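Local coordinates for protein putative isomerase (Streptomyces coelicolor A3, PDB 2OQH) that is a putative isomerase of the enolase superfamily that may act as a glucarate dehydratase, turning D-glucarate into 5-dehydro-4-deoxy-D-glucarate and water, at residues F164-L169 / N193-P198; A200-P205 / E220-P225; A213-D218 / K238-L243. All blocks are in the same frame, centred on the assembly; numbering follows the deposited sequence.

Interaction 1 (F164-L169 / N193-P198); sequences FDAVKL and NLRVDP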
# COMPACT_ATOMS: atom_id res chain seq x y z
N PHE A 164 -12.60 11.09 6.81
CA PHE A 164 -12.40 9.77 6.22
C PHE A 164 -13.70 9.08 5.81
O PHE A 164 -14.68 9.12 6.54
CB PHE A 164 -11.67 8.86 7.22
CG PHE A 164 -10.28 9.32 7.58
CD1 PHE A 164 -9.20 9.00 6.75
CD2 PHE A 164 -10.04 10.05 8.74
CE1 PHE A 164 -7.90 9.41 7.08
CE2 PHE A 164 -8.75 10.47 9.07
CZ PHE A 164 -7.68 10.14 8.25
N ASP A 165 -13.71 8.42 4.65
CA ASP A 165 -14.92 7.72 4.21
C ASP A 165 -14.91 6.28 4.73
O ASP A 165 -15.93 5.59 4.71
CB ASP A 165 -14.99 7.65 2.69
CG ASP A 165 -14.83 8.99 2.02
OD1 ASP A 165 -15.34 10.00 2.55
OD2 ASP A 165 -14.19 9.02 0.95
N ALA A 166 -13.74 5.83 5.18
CA ALA A 166 -13.61 4.47 5.67
C ALA A 166 -12.76 4.38 6.92
O ALA A 166 -11.85 5.19 7.12
CB ALA A 166 -13.02 3.59 4.58
N VAL A 167 -13.06 3.38 7.75
CA VAL A 167 -12.32 3.15 8.98
C VAL A 167 -11.90 1.69 9.04
O VAL A 167 -12.67 0.80 8.66
CB VAL A 167 -13.18 3.45 10.23
CG1 VAL A 167 -12.41 3.05 11.49
CG2 VAL A 167 -13.54 4.93 10.28
N LYS A 168 -10.70 1.44 9.52
CA LYS A 168 -10.21 0.07 9.61
C LYS A 168 -9.63 -0.22 10.98
O LYS A 168 -8.78 0.51 11.48
CB LYS A 168 -9.15 -0.15 8.52
CG LYS A 168 -8.39 -1.45 8.60
CD LYS A 168 -7.51 -1.58 7.36
CE LYS A 168 -6.47 -2.65 7.50
NZ LYS A 168 -5.43 -2.27 8.48
N LEU A 169 -10.11 -1.29 11.60
CA LEU A 169 -9.63 -1.70 12.92
C LEU A 169 -8.56 -2.78 12.83
O LEU A 169 -8.72 -3.77 12.13
CB LEU A 169 -10.79 -2.23 13.77
CG LEU A 169 -10.39 -2.87 15.10
CD1 LEU A 169 -9.82 -1.82 16.06
CD2 LEU A 169 -11.60 -3.54 15.72
N ASN A 193 -17.67 3.22 5.93
CA ASN A 193 -17.26 1.92 5.41
C ASN A 193 -16.34 1.38 6.50
O ASN A 193 -15.32 1.98 6.82
CB ASN A 193 -16.48 2.08 4.11
CG ASN A 193 -17.37 2.36 2.93
OD1 ASN A 193 -18.33 1.64 2.69
ND2 ASN A 193 -17.06 3.41 2.19
N LEU A 194 -16.70 0.24 7.08
CA LEU A 194 -15.93 -0.34 8.17
C LEU A 194 -15.22 -1.64 7.79
O LEU A 194 -15.80 -2.50 7.12
CB LEU A 194 -16.85 -0.56 9.36
CG LEU A 194 -16.24 -0.99 10.69
CD1 LEU A 194 -15.22 0.04 11.14
CD2 LEU A 194 -17.35 -1.11 11.73
N ARG A 195 -13.98 -1.79 8.25
CA ARG A 195 -13.16 -2.97 7.96
C ARG A 195 -12.41 -3.44 9.21
O ARG A 195 -12.27 -2.69 10.17
CB ARG A 195 -12.12 -2.63 6.89
CG ARG A 195 -12.65 -1.87 5.69
CD ARG A 195 -11.50 -1.23 4.91
NE ARG A 195 -11.98 -0.41 3.80
CZ ARG A 195 -11.20 0.39 3.08
NH1 ARG A 195 -9.90 0.48 3.33
NH2 ARG A 195 -11.73 1.11 2.09
N VAL A 196 -11.93 -4.68 9.19
CA VAL A 196 -11.14 -5.20 10.30
C VAL A 196 -10.01 -6.07 9.74
O VAL A 196 -10.21 -6.89 8.84
CB VAL A 196 -11.99 -6.02 11.30
CG1 VAL A 196 -12.73 -7.12 10.58
CG2 VAL A 196 -11.11 -6.59 12.38
N ASP A 197 -8.80 -5.86 10.25
CA ASP A 197 -7.63 -6.58 9.78
C ASP A 197 -6.89 -7.25 10.93
O ASP A 197 -6.09 -6.62 11.60
CB ASP A 197 -6.69 -5.61 9.06
CG ASP A 197 -5.55 -6.31 8.36
OD1 ASP A 197 -5.32 -7.51 8.59
OD2 ASP A 197 -4.86 -5.63 7.56
N PRO A 198 -7.16 -8.54 11.17
CA PRO A 198 -6.51 -9.30 12.24
C PRO A 198 -5.09 -9.73 11.86
O PRO A 198 -4.37 -10.33 12.66
CB PRO A 198 -7.42 -10.51 12.44
CG PRO A 198 -8.76 -10.02 11.95
CD PRO A 198 -8.37 -9.25 10.71
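Lys-168 and Arg-195 stand side by side on adjacent parallel strands of the enolase-superfamily (beta/alpha) barrel, where strand 166-170, helix 175-188 and strand 193-197 form a beta-alpha-beta unit. Their CB atoms are 4.2 Å apart, but from there the long chains diverge. With CG anti to its carbonyl carbon (chi1 -46°), Arg-195 runs back toward the start of the strands, extended from CG to NE, and brings its guanidinium under the methyl of Ala-166; CB of Ala-166 lies over one face, offset toward the rim, 3.7 Å from NH2. Glu-220 grips NE in a salt bridge and the carbonyl of Ala-322 takes NH2, so two of its nitrogens are held by partners outside the two strands. Lys-168 instead reaches forward, extended as far as CE and bent only at chi4 (-70°).

On the other side of the sheet, Val-167, Leu-169, Leu-194 and Val-196 point to the helical layer, where Leu-169 and Val-196 both rest on Leu-182. Here Leu-194 lays CD1 obliquely against Val-167, 4.1 Å from its CB. Five backbone hydrogen bonds tie the strands, from Asn-193 N to Asp-165 O at one end to Asp-197 N with Leu-169 O (2.8 Å) at the other.

OD1 of Asp-197 accepts the backbone N-H of Asn-199, while OD2 of Asp-197 forms a long salt bridge of 3.5 Å with Lys-168 NZ, and Lys-168 CE packs 3.4 Å from Asp-197 CB.

Interaction 2 (A200-P205 / E220-P225); sequences AAWSVP and EYLEDP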
# COMPACT_ATOMS: atom_id res chain seq x y z
N ALA A 200 -4.10 -12.07 9.96
CA ALA A 200 -4.02 -13.52 10.03
C ALA A 200 -3.75 -14.04 11.43
O ALA A 200 -3.13 -15.09 11.59
CB ALA A 200 -2.95 -14.02 9.07
N ALA A 201 -4.24 -13.33 12.45
CA ALA A 201 -4.03 -13.76 13.83
C ALA A 201 -5.11 -14.71 14.35
O ALA A 201 -4.91 -15.35 15.38
CB ALA A 201 -3.92 -12.54 14.75
N TRP A 202 -6.25 -14.80 13.67
CA TRP A 202 -7.31 -15.70 14.13
C TRP A 202 -7.21 -17.07 13.49
O TRP A 202 -6.78 -17.20 12.34
CB TRP A 202 -8.70 -15.16 13.80
CG TRP A 202 -9.04 -13.80 14.31
CD1 TRP A 202 -8.42 -13.11 15.31
CD2 TRP A 202 -10.14 -12.99 13.88
NE1 TRP A 202 -9.08 -11.92 15.54
CE2 TRP A 202 -10.14 -11.83 14.68
CE3 TRP A 202 -11.13 -13.15 12.90
CZ2 TRP A 202 -11.10 -10.82 14.53
CZ3 TRP A 202 -12.09 -12.14 12.75
CH2 TRP A 202 -12.07 -10.99 13.56
N SER A 203 -7.64 -18.09 14.22
CA SER A 203 -7.65 -19.46 13.70
C SER A 203 -8.85 -19.52 12.77
O SER A 203 -9.71 -18.64 12.81
CB SER A 203 -7.84 -20.46 14.84
OG SER A 203 -9.14 -20.35 15.40
N VAL A 204 -8.94 -20.55 11.94
CA VAL A 204 -10.07 -20.65 11.04
C VAL A 204 -11.40 -20.77 11.80
O VAL A 204 -12.37 -20.08 11.47
CB VAL A 204 -9.92 -21.82 10.06
CG1 VAL A 204 -11.13 -21.88 9.14
CG2 VAL A 204 -8.65 -21.64 9.24
N PRO A 205 -11.46 -21.65 12.82
CA PRO A 205 -12.70 -21.81 13.60
C PRO A 205 -13.13 -20.51 14.27
O PRO A 205 -14.32 -20.21 14.33
CB PRO A 205 -12.34 -22.90 14.62
CG PRO A 205 -11.34 -23.73 13.88
CD PRO A 205 -10.47 -22.67 13.22
N GLU A 220 -17.33 -3.45 4.95
CA GLU A 220 -16.91 -3.41 3.55
C GLU A 220 -16.19 -4.73 3.28
O GLU A 220 -16.40 -5.36 2.24
CB GLU A 220 -16.00 -2.22 3.29
CG GLU A 220 -15.46 -2.18 1.87
CD GLU A 220 -14.77 -0.88 1.55
OE1 GLU A 220 -14.34 -0.19 2.50
OE2 GLU A 220 -14.64 -0.55 0.35
N TYR A 221 -15.32 -5.13 4.20
CA TYR A 221 -14.65 -6.42 4.08
C TYR A 221 -13.88 -6.84 5.31
O TYR A 221 -13.53 -6.02 6.16
CB TYR A 221 -13.73 -6.49 2.84
CG TYR A 221 -12.69 -5.41 2.68
CD1 TYR A 221 -11.59 -5.32 3.54
CD2 TYR A 221 -12.77 -4.51 1.63
CE1 TYR A 221 -10.60 -4.35 3.35
CE2 TYR A 221 -11.79 -3.54 1.42
CZ TYR A 221 -10.70 -3.46 2.28
OH TYR A 221 -9.75 -2.48 2.07
N LEU A 222 -13.67 -8.15 5.41
CA LEU A 222 -12.94 -8.77 6.49
C LEU A 222 -11.56 -9.01 5.88
O LEU A 222 -11.44 -9.77 4.91
CB LEU A 222 -13.61 -10.08 6.88
CG LEU A 222 -12.99 -10.97 7.95
CD1 LEU A 222 -12.56 -10.14 9.14
CD2 LEU A 222 -14.00 -12.03 8.37
N GLU A 223 -10.54 -8.36 6.41
CA GLU A 223 -9.20 -8.48 5.86
C GLU A 223 -8.29 -9.47 6.59
O GLU A 223 -8.01 -9.31 7.77
CB GLU A 223 -8.54 -7.10 5.84
CG GLU A 223 -7.33 -7.01 4.94
CD GLU A 223 -6.70 -5.62 4.93
OE1 GLU A 223 -7.43 -4.61 4.95
OE2 GLU A 223 -5.45 -5.53 4.88
N ASP A 224 -7.81 -10.47 5.86
CA ASP A 224 -6.91 -11.49 6.40
C ASP A 224 -7.20 -12.00 7.82
O ASP A 224 -6.34 -11.92 8.69
CB ASP A 224 -5.47 -10.98 6.37
CG ASP A 224 -4.92 -10.88 4.97
OD1 ASP A 224 -4.99 -11.90 4.24
OD2 ASP A 224 -4.42 -9.81 4.59
N PRO A 225 -8.40 -12.55 8.06
CA PRO A 225 -8.65 -13.04 9.42
C PRO A 225 -7.75 -14.22 9.82
O PRO A 225 -7.40 -14.37 10.99
CB PRO A 225 -10.13 -13.42 9.40
CG PRO A 225 -10.38 -13.76 7.93
CD PRO A 225 -9.61 -12.68 7.22
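Pro-225 and Trp-202 bury the most surface here, joining the loop that follows strand 193-197 to the end of strand 221-223 within one beta-alpha-beta unit of the barrel. The indole and the pyrrolidine cross at about a right angle, with Trp-202 CE3 3.7 Å from Pro-225 CB. The proline carbon approaches the ring system obliquely, as does CD1 of Leu-222, which reaches CZ3 at 4.2 Å. Trp-202 has CG anti to its carbonyl carbon (chi1 -57°), which, with chi2 at -18°, brings the six-membered ring alongside the proline. Beyond the two segments the indole N-H is engaged by Thr-172 O and Asp-178, and Ser-207 of helix 204-214 touches both Trp-202 and Pro-225.

The same two residues also meet through their backbones. Pro-225 O accepts the N-H of Trp-202 at 2.9 Å and lies only 3.2 Å from Trp-202 CB, so this carbonyl sits against the base of the indole side chain while it holds the backbone N-H. Ala-200, third in buried surface, gives its N-H to Asp-224 O in a short bond of 2.6 Å, bent to 145° at the hydrogen.

Both hydrogen bonds run from backbone N-H groups of 200-205 to carbonyls of 220-225, so the polar part of the joint is made without side-chain atoms, while the pyrrolidine of Pro-225 and the indole supply the apolar part.

Interaction 3 (A213-D218 / K238-L243); sequences ALEELD and KVRIPL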
# COMPACT_ATOMS: atom_id res chain seq x y z
N ALA A 213 -20.68 -13.44 13.60
CA ALA A 213 -21.13 -12.40 14.51
C ALA A 213 -21.01 -11.00 13.90
O ALA A 213 -21.76 -10.09 14.27
CB ALA A 213 -20.34 -12.46 15.80
N LEU A 214 -20.09 -10.83 12.95
CA LEU A 214 -19.88 -9.53 12.32
C LEU A 214 -20.78 -9.25 11.11
O LEU A 214 -20.86 -8.10 10.65
CB LEU A 214 -18.42 -9.39 11.90
CG LEU A 214 -17.38 -9.39 13.03
CD1 LEU A 214 -15.98 -9.48 12.43
CD2 LEU A 214 -17.54 -8.13 13.87
N GLU A 215 -21.43 -10.28 10.59
CA GLU A 215 -22.30 -10.11 9.43
C GLU A 215 -23.36 -9.03 9.62
O GLU A 215 -23.74 -8.36 8.67
CB GLU A 215 -23.00 -11.43 9.09
CG GLU A 215 -22.07 -12.60 8.84
CD GLU A 215 -22.79 -13.84 8.36
OE1 GLU A 215 -23.91 -14.12 8.83
OE2 GLU A 215 -22.22 -14.56 7.52
N GLU A 216 -23.85 -8.86 10.85
CA GLU A 216 -24.88 -7.85 11.10
C GLU A 216 -24.37 -6.41 11.05
O GLU A 216 -25.16 -5.46 11.11
CB GLU A 216 -25.57 -8.12 12.44
CG GLU A 216 -24.63 -8.04 13.63
CD GLU A 216 -25.35 -8.25 14.96
OE1 GLU A 216 -24.68 -8.13 16.01
OE2 GLU A 216 -26.57 -8.53 14.95
N LEU A 217 -23.06 -6.23 10.92
CA LEU A 217 -22.45 -4.90 10.87
C LEU A 217 -22.18 -4.42 9.43
O LEU A 217 -21.75 -3.29 9.21
CB LEU A 217 -21.15 -4.90 11.67
CG LEU A 217 -21.25 -5.43 13.11
CD1 LEU A 217 -19.90 -5.40 13.78
CD2 LEU A 217 -22.26 -4.60 13.90
N ASP A 218 -22.44 -5.29 8.46
CA ASP A 218 -22.23 -4.99 7.04
C ASP A 218 -20.90 -4.29 6.75
O ASP A 218 -20.86 -3.17 6.23
CB ASP A 218 -23.40 -4.16 6.50
CG ASP A 218 -23.33 -3.96 5.00
OD1 ASP A 218 -22.95 -4.92 4.28
OD2 ASP A 218 -23.65 -2.85 4.53
N LYS A 238 -18.19 -20.06 4.56
CA LYS A 238 -19.19 -19.93 5.62
C LYS A 238 -19.64 -18.52 6.00
O LYS A 238 -20.81 -18.31 6.33
CB LYS A 238 -18.67 -20.63 6.89
CG LYS A 238 -18.79 -22.14 6.87
CD LYS A 238 -20.22 -22.55 7.18
CE LYS A 238 -20.45 -24.05 7.01
NZ LYS A 238 -19.84 -24.86 8.10
N VAL A 239 -18.72 -17.57 5.96
CA VAL A 239 -18.99 -16.18 6.35
C VAL A 239 -19.45 -15.29 5.20
O VAL A 239 -18.77 -15.18 4.18
CB VAL A 239 -17.73 -15.57 7.00
CG1 VAL A 239 -17.97 -14.10 7.33
CG2 VAL A 239 -17.37 -16.34 8.26
N ARG A 240 -20.59 -14.63 5.40
CA ARG A 240 -21.17 -13.75 4.39
C ARG A 240 -20.68 -12.30 4.49
O ARG A 240 -21.47 -11.38 4.69
CB ARG A 240 -22.69 -13.75 4.48
CG ARG A 240 -23.34 -15.13 4.43
CD ARG A 240 -24.85 -14.96 4.56
NE ARG A 240 -25.49 -14.94 3.25
CZ ARG A 240 -26.72 -14.49 3.02
NH1 ARG A 240 -27.47 -14.01 4.01
NH2 ARG A 240 -27.20 -14.55 1.80
N ILE A 241 -19.38 -12.13 4.34
CA ILE A 241 -18.75 -10.81 4.37
C ILE A 241 -17.67 -10.85 3.29
O ILE A 241 -16.98 -11.86 3.15
CB ILE A 241 -18.05 -10.54 5.72
CG1 ILE A 241 -19.03 -10.73 6.87
CG2 ILE A 241 -17.49 -9.13 5.74
CD1 ILE A 241 -18.37 -10.62 8.24
N PRO A 242 -17.51 -9.77 2.51
CA PRO A 242 -16.45 -9.85 1.50
C PRO A 242 -15.10 -10.09 2.18
O PRO A 242 -14.78 -9.45 3.18
CB PRO A 242 -16.54 -8.48 0.82
CG PRO A 242 -17.99 -8.14 0.93
CD PRO A 242 -18.31 -8.55 2.36
N LEU A 243 -14.33 -11.03 1.65
CA LEU A 243 -13.03 -11.38 2.21
C LEU A 243 -11.89 -10.74 1.41
O LEU A 243 -11.83 -10.85 0.19
CB LEU A 243 -12.88 -12.90 2.23
CG LEU A 243 -11.91 -13.53 3.23
CD1 LEU A 243 -12.40 -13.27 4.65
CD2 LEU A 243 -11.81 -15.03 2.96
O HOH W 1 -21.83 -8.76 5.77
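An inverse gamma turn centred on Arg-240, in the loop leading from helix 228-238 to strand 243-245 of the (beta/alpha) barrel, is held by the carboxylate of Glu-215, just beyond Leu-214 of helix 204-214. The contact thereby ties the end region of helix 204-214 to the loop after the next helix, 228-238. Glu-215 OE2 accepts the backbone N-H of Arg-240 at 2.7 Å, on its anti side and 18° out of the carboxylate plane. The glutamate chain, extended beyond CG, is what carries the carboxylate across. Although the Arg-240 side chain starts against this group, its end leads away, leaving NE 5.4 Å from OE2, so the turn is gripped through its backbone and not through the guanidinium. Shortening Glu-215 to an alanine would probably leave the backbone N-H of Arg-240 without this acceptor and open a gap beside CG1 of Ile-241. Within the turn, Ile-241 N makes a weak bond to Val-239 O. Deeper in, Ile-241 points toward the helix: its CG1 lies 4.1 Å from Glu-215 CG, crossing obliquely, and its CD1 tip ends 3.9 Å from Leu-214 CB.

The three contacts follow consecutive beta-alpha units around one side of the barrel, and strands 193-197 and 221-223 are neighbours in the sheet. Interactions 1 and 2, centres about 13 Å apart, meet at several points, among them a 2.7 Å salt bridge between Arg-195 NE and Glu-220 OE1 and a 2.7 Å approach of Asp-197 OD2 to Glu-223 OE2. That close pair of acids, at the C-terminal strand ends, where active sites of this superfamily lie, is consistent with a metal site as in relatives. Interaction 3 interlocks with interaction 2 along the chain; their centres are about 11 Å apart, and Leu-222 N probably bonds Pro-242 O at 2.8 Å. Interaction 3 lies toward the opposite end of the barrel, where helices lead into strands.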